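Long-range contact in EST1E (Clostridium proteoclasticum, PDB 2WTM), which hydrolyses feruloyl and other esters as a promiscuous feruloyl esterase of the alpha/beta-hydrolase fold: residues K150-D158 and G170-T178. Residues are numbered along the deposited sequence; the frame is centred on the assembly and turned at random.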
ATOM      1  N   LYS A 150      14.210   1.122 -18.388  1.00 22.62           N
ATOM      2  CA  LYS A 150      13.044   0.733 -19.157  1.00 23.72           C
ATOM      3  C   LYS A 150      12.814  -0.764 -19.150  1.00 22.44           C
ATOM      4  O   LYS A 150      13.743  -1.565 -19.269  1.00 21.54           O
ATOM      5  CB  LYS A 150      13.187   1.246 -20.612  1.00 24.07           C
ATOM      6  CG  LYS A 150      13.287   2.773 -20.634  1.00 26.76           C
ATOM      7  CD  LYS A 150      12.776   3.385 -21.969  1.00 30.14           C
ATOM      8  CE  LYS A 150      11.195   3.669 -21.977  1.00 36.43           C
ATOM      9  NZ  LYS A 150      10.725   4.997 -21.320  1.00 37.12           N
ATOM     10  N   PHE A 151      11.547  -1.176 -19.090  1.00 21.64           N
ATOM     11  CA  PHE A 151      11.212  -2.618 -18.987  1.00 21.61           C
ATOM     12  C   PHE A 151       9.786  -2.784 -19.469  1.00 20.52           C
ATOM     13  O   PHE A 151       9.136  -1.784 -19.776  1.00 20.77           O
ATOM     14  CB  PHE A 151      11.358  -3.135 -17.519  1.00 22.24           C
ATOM     15  CG  PHE A 151      10.691  -2.238 -16.521  1.00 21.21           C
ATOM     16  CD1 PHE A 151       9.305  -2.349 -16.298  1.00 20.09           C
ATOM     17  CD2 PHE A 151      11.401  -1.248 -15.879  1.00 20.73           C
ATOM     18  CE1 PHE A 151       8.657  -1.453 -15.436  1.00 20.33           C
ATOM     19  CE2 PHE A 151      10.789  -0.365 -15.050  1.00 19.13           C
ATOM     20  CZ  PHE A 151       9.388  -0.456 -14.812  1.00 20.95           C
ATOM     21  N   ASP A 152       9.336  -4.035 -19.556  1.00 20.19           N
ATOM     22  CA  ASP A 152       7.971  -4.370 -19.986  1.00 19.91           C
ATOM     23  C   ASP A 152       7.098  -4.211 -18.750  1.00 18.79           C
ATOM     24  O   ASP A 152       7.349  -4.909 -17.720  1.00 17.02           O
ATOM     25  CB  ASP A 152       7.912  -5.828 -20.441  1.00 20.93           C
ATOM     26  CG  ASP A 152       6.537  -6.229 -20.960  1.00 23.00           C
ATOM     27  OD1 ASP A 152       5.537  -5.483 -20.774  1.00 21.14           O
ATOM     28  OD2 ASP A 152       6.458  -7.321 -21.619  1.00 26.45           O
ATOM     29  N   PRO A 153       6.144  -3.268 -18.818  1.00 18.28           N
ATOM     30  CA  PRO A 153       5.323  -3.077 -17.597  1.00 17.33           C
ATOM     31  C   PRO A 153       4.361  -4.213 -17.303  1.00 17.79           C
ATOM     32  O   PRO A 153       3.729  -4.231 -16.249  1.00 16.17           O
ATOM     33  CB  PRO A 153       4.564  -1.789 -17.877  1.00 17.17           C
ATOM     34  CG  PRO A 153       4.400  -1.782 -19.415  1.00 18.26           C
ATOM     35  CD  PRO A 153       5.750  -2.356 -19.898  1.00 19.12           C
ATOM     36  N   GLU A 154       4.186  -5.146 -18.245  1.00 17.51           N
ATOM     37  CA  GLU A 154       3.412  -6.319 -18.063  1.00 18.28           C
ATOM     38  C   GLU A 154       4.256  -7.581 -17.858  1.00 19.53           C
ATOM     39  O   GLU A 154       3.698  -8.663 -17.727  1.00 22.40           O
ATOM     40  CB  GLU A 154       2.537  -6.535 -19.325  1.00 18.83           C
ATOM     41  CG  GLU A 154       1.629  -5.364 -19.629  1.00 21.87           C
ATOM     42  CD  GLU A 154       0.676  -5.044 -18.487  1.00 21.14           C
ATOM     43  OE1 GLU A 154       0.164  -6.014 -17.925  1.00 25.94           O
ATOM     44  OE2 GLU A 154       0.432  -3.858 -18.237  1.00 27.49           O
ATOM     45  N   ASN A 155       5.581  -7.465 -17.819  1.00 17.72           N
ATOM     46  CA  ASN A 155       6.434  -8.586 -17.438  1.00 19.19           C
ATOM     47  C   ASN A 155       7.621  -7.963 -16.718  1.00 17.49           C
ATOM     48  O   ASN A 155       8.744  -7.799 -17.210  1.00 18.17           O
ATOM     49  CB  ASN A 155       6.866  -9.421 -18.644  1.00 20.49           C
ATOM     50  CG  ASN A 155       5.696 -10.187 -19.271  1.00 24.30           C
ATOM     51  OD1 ASN A 155       5.143 -11.140 -18.662  1.00 30.73           O
ATOM     52  ND2 ASN A 155       5.247  -9.714 -20.436  1.00 27.24           N
ATOM     53  N   ILE A 156       7.281  -7.496 -15.562  1.00 16.46           N
ATOM     54  CA  ILE A 156       8.198  -6.688 -14.733  1.00 15.85           C
ATOM     55  C   ILE A 156       9.381  -7.573 -14.301  1.00 13.47           C
ATOM     56  O   ILE A 156       9.178  -8.707 -13.888  1.00 15.71           O
ATOM     57  CB  ILE A 156       7.442  -6.197 -13.492  1.00 15.39           C
ATOM     58  CG1 ILE A 156       6.408  -5.163 -13.908  1.00 16.20           C
ATOM     59  CG2 ILE A 156       8.367  -5.578 -12.375  1.00 13.56           C
ATOM     60  CD1 ILE A 156       5.407  -4.844 -12.837  1.00 17.73           C
ATOM     61  N   PRO A 157      10.586  -7.035 -14.379  1.00 14.63           N
ATOM     62  CA  PRO A 157      11.686  -7.854 -13.916  1.00 15.24           C
ATOM     63  C   PRO A 157      11.646  -8.224 -12.431  1.00 14.91           C
ATOM     64  O   PRO A 157      11.212  -7.440 -11.590  1.00 15.04           O
ATOM     65  CB  PRO A 157      12.900  -6.994 -14.148  1.00 15.98           C
ATOM     66  CG  PRO A 157      12.469  -5.830 -14.873  1.00 19.20           C
ATOM     67  CD  PRO A 157      11.019  -5.715 -14.843  1.00 16.21           C
ATOM     68  N   ASP A 158      12.268  -9.343 -12.081  1.00 13.85           N
ATOM     69  CA  ASP A 158      12.346  -9.726 -10.670  1.00 12.94           C
ATOM     70  C   ASP A 158      13.208  -8.726  -9.880  1.00 12.39           C
ATOM     71  O   ASP A 158      12.964  -8.496  -8.700  1.00 11.98           O
ATOM     72  CB  ASP A 158      12.941 -11.113 -10.507  1.00 13.19           C
ATOM     73  CG  ASP A 158      12.002 -12.241 -10.913  1.00 20.70           C
ATOM     74  OD1 ASP A 158      10.735 -12.083 -10.942  1.00 19.04           O
ATOM     75  OD2 ASP A 158      12.589 -13.319 -11.186  1.00 23.34           O
ATOM     76  N   GLY A 170      11.248  -6.133  -8.229  1.00 11.25           N
ATOM     77  CA  GLY A 170      10.189  -5.579  -9.099  1.00 10.10           C
ATOM     78  C   GLY A 170       8.887  -5.378  -8.377  1.00  9.97           C
ATOM     79  O   GLY A 170       8.029  -4.641  -8.874  1.00 10.66           O
ATOM     80  N   ASN A 171       8.790  -5.880  -7.154  1.00  9.80           N
ATOM     81  CA  ASN A 171       7.621  -5.560  -6.326  1.00  9.96           C
ATOM     82  C   ASN A 171       7.475  -4.021  -6.167  1.00 10.78           C
ATOM     83  O   ASN A 171       6.370  -3.498  -6.061  1.00 10.98           O
ATOM     84  CB  ASN A 171       7.771  -6.141  -4.899  1.00  9.98           C
ATOM     85  CG  ASN A 171       7.645  -7.656  -4.879  1.00 13.15           C
ATOM     86  OD1 ASN A 171       7.186  -8.243  -5.885  1.00 15.35           O
ATOM     87  ND2 ASN A 171       8.080  -8.301  -3.798  1.00 13.53           N
ATOM     88  N   TYR A 172       8.585  -3.294  -6.090  1.00 10.02           N
ATOM     89  CA  TYR A 172       8.523  -1.817  -6.027  1.00  8.96           C
ATOM     90  C   TYR A 172       7.601  -1.342  -7.194  1.00  9.01           C
ATOM     91  O   TYR A 172       6.727  -0.493  -6.965  1.00 10.10           O
ATOM     92  CB  TYR A 172       9.930  -1.180  -6.117  1.00  8.73           C
ATOM     93  CG  TYR A 172       9.867   0.346  -6.153  1.00  9.14           C
ATOM     94  CD1 TYR A 172      10.175   1.106  -5.086  1.00  8.46           C
ATOM     95  CD2 TYR A 172       9.448   1.000  -7.287  1.00  9.26           C
ATOM     96  CE1 TYR A 172      10.032   2.461  -5.120  1.00  8.45           C
ATOM     97  CE2 TYR A 172       9.289   2.357  -7.346  1.00 10.04           C
ATOM     98  CZ  TYR A 172       9.613   3.105  -6.260  1.00  9.66           C
ATOM     99  OH  TYR A 172       9.500   4.492  -6.292  1.00 10.55           O
ATOM    100  N   VAL A 173       7.856  -1.830  -8.405  1.00  8.16           N
ATOM    101  CA  VAL A 173       7.077  -1.470  -9.602  1.00  9.98           C
ATOM    102  C   VAL A 173       5.619  -1.974  -9.565  1.00  9.31           C
ATOM    103  O   VAL A 173       4.712  -1.212  -9.848  1.00  9.61           O
ATOM    104  CB  VAL A 173       7.757  -1.952 -10.920  1.00 10.09           C
ATOM    105  CG1 VAL A 173       6.951  -1.592 -12.175  1.00 12.21           C
ATOM    106  CG2 VAL A 173       9.211  -1.390 -10.945  1.00 11.83           C
ATOM    107  N   ARG A 174       5.434  -3.230  -9.146  1.00 10.14           N
ATOM    108  CA  ARG A 174       4.066  -3.784  -8.968  1.00  9.94           C
ATOM    109  C   ARG A 174       3.195  -2.902  -8.096  1.00  9.52           C
ATOM    110  O   ARG A 174       2.047  -2.671  -8.368  1.00 10.77           O
ATOM    111  CB  ARG A 174       4.152  -5.184  -8.445  1.00  9.27           C
ATOM    112  CG  ARG A 174       4.922  -6.156  -9.313  1.00  9.72           C
ATOM    113  CD  ARG A 174       4.887  -7.546  -8.868  1.00 10.88           C
ATOM    114  NE  ARG A 174       5.680  -8.430  -9.715  1.00 12.66           N
ATOM    115  CZ  ARG A 174       5.212  -9.047 -10.788  1.00 15.34           C
ATOM    116  NH1 ARG A 174       3.946  -8.889 -11.135  1.00 12.59           N
ATOM    117  NH2 ARG A 174       5.990  -9.851 -11.508  1.00 15.63           N
ATOM    118  N   VAL A 175       3.798  -2.407  -6.997  1.00  8.82           N
ATOM    119  CA  VAL A 175       3.108  -1.516  -6.082  1.00  8.97           C
ATOM    120  C   VAL A 175       2.899  -0.140  -6.691  1.00  8.57           C
ATOM    121  O   VAL A 175       1.832   0.447  -6.641  1.00  8.50           O
ATOM    122  CB  VAL A 175       3.890  -1.415  -4.758  1.00  8.32           C
ATOM    123  CG1 VAL A 175       3.393  -0.279  -3.919  1.00 10.01           C
ATOM    124  CG2 VAL A 175       3.840  -2.743  -4.002  1.00  7.63           C
ATOM    125  N   ALA A 176       3.941   0.435  -7.249  1.00  7.93           N
ATOM    126  CA  ALA A 176       3.875   1.785  -7.785  1.00  8.60           C
ATOM    127  C   ALA A 176       2.788   1.923  -8.843  1.00  9.04           C
ATOM    128  O   ALA A 176       2.092   2.948  -8.949  1.00  9.82           O
ATOM    129  CB  ALA A 176       5.210   2.224  -8.374  1.00  9.70           C
ATOM    130  N   GLN A 177       2.716   0.923  -9.685  1.00 10.14           N
ATOM    131  CA  GLN A 177       1.746   0.971 -10.742  1.00  9.62           C
ATOM    132  C   GLN A 177       0.290   1.153 -10.246  1.00 10.49           C
ATOM    133  O   GLN A 177      -0.587   1.618 -11.016  1.00 10.56           O
ATOM    134  CB  GLN A 177       1.839  -0.323 -11.565  1.00 10.68           C
ATOM    135  CG  GLN A 177       3.034  -0.444 -12.505  1.00  9.11           C
ATOM    136  CD  GLN A 177       2.940  -1.696 -13.351  1.00 11.52           C
ATOM    137  OE1 GLN A 177       2.247  -2.634 -13.016  1.00 15.18           O
ATOM    138  NE2 GLN A 177       3.727  -1.726 -14.446  1.00 12.85           N
ATOM    139  N   THR A 178       0.022   0.747  -8.987  1.00  9.14           N
ATOM    140  CA  THR A 178      -1.369   0.771  -8.482  1.00  8.82           C
ATOM    141  C   THR A 178      -1.820   2.170  -8.091  1.00  9.90           C
ATOM    142  O   THR A 178      -2.991   2.435  -7.843  1.00 12.13           O
ATOM    143  CB  THR A 178      -1.554  -0.137  -7.348  1.00  9.84           C
ATOM    144  OG1 THR A 178      -0.985   0.414  -6.141  1.00 10.55           O
ATOM    145  CG2 THR A 178      -1.074  -1.560  -7.669  1.00 11.82           C
TER
HETATM  146  O   HOH W   1       9.026 -10.141 -11.396  1.00 17.62           O
HETATM  147  O   HOH W   2      10.283  -8.901  -7.419  1.00 18.51           O
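The loop 151-158 packs against one side of the short helix 171-176, in the insertion between sheet strands 125-131 and 192-197 that carries two beta hairpins, the usual site of the lid of an alpha/beta hydrolase and probably the lid here. Ile156, branched and apolar, fills the interface: its CD1 lies 3.7 Å from Val173 CG1 and also touches Arg174 CG, while CG2, anti to the backbone N, rests on Gly170. Phe151 reaches the same valine with CE1 and CZ of its ring. Gly170 CA lies 3.3 Å from Pro157 O, a CA-H...O contact, and a side chain here would run into that oxygen and Ile156 CG2. Its N also donates to Asp158 O, approaching from above the carbonyl plane. Arg174, extended from CG to NE, has Ile156 CB over one face of its guanidinium; a water in the guanidinium plane joins NH2 to Ile156 O and Asp158 OD1, while NH1 forms a salt bridge with Asp123 of the second subunit. In the Asp152-Asn155 turn, Asp152 OD1 accepts from Glu154 N, an Asx turn. Gln177, whose amide also meets Ala141 O and Arg122 of the second subunit, grips this turn: its NE2 donates to a lone pair of Pro153 O at 3.1 Å, almost straight at 177°.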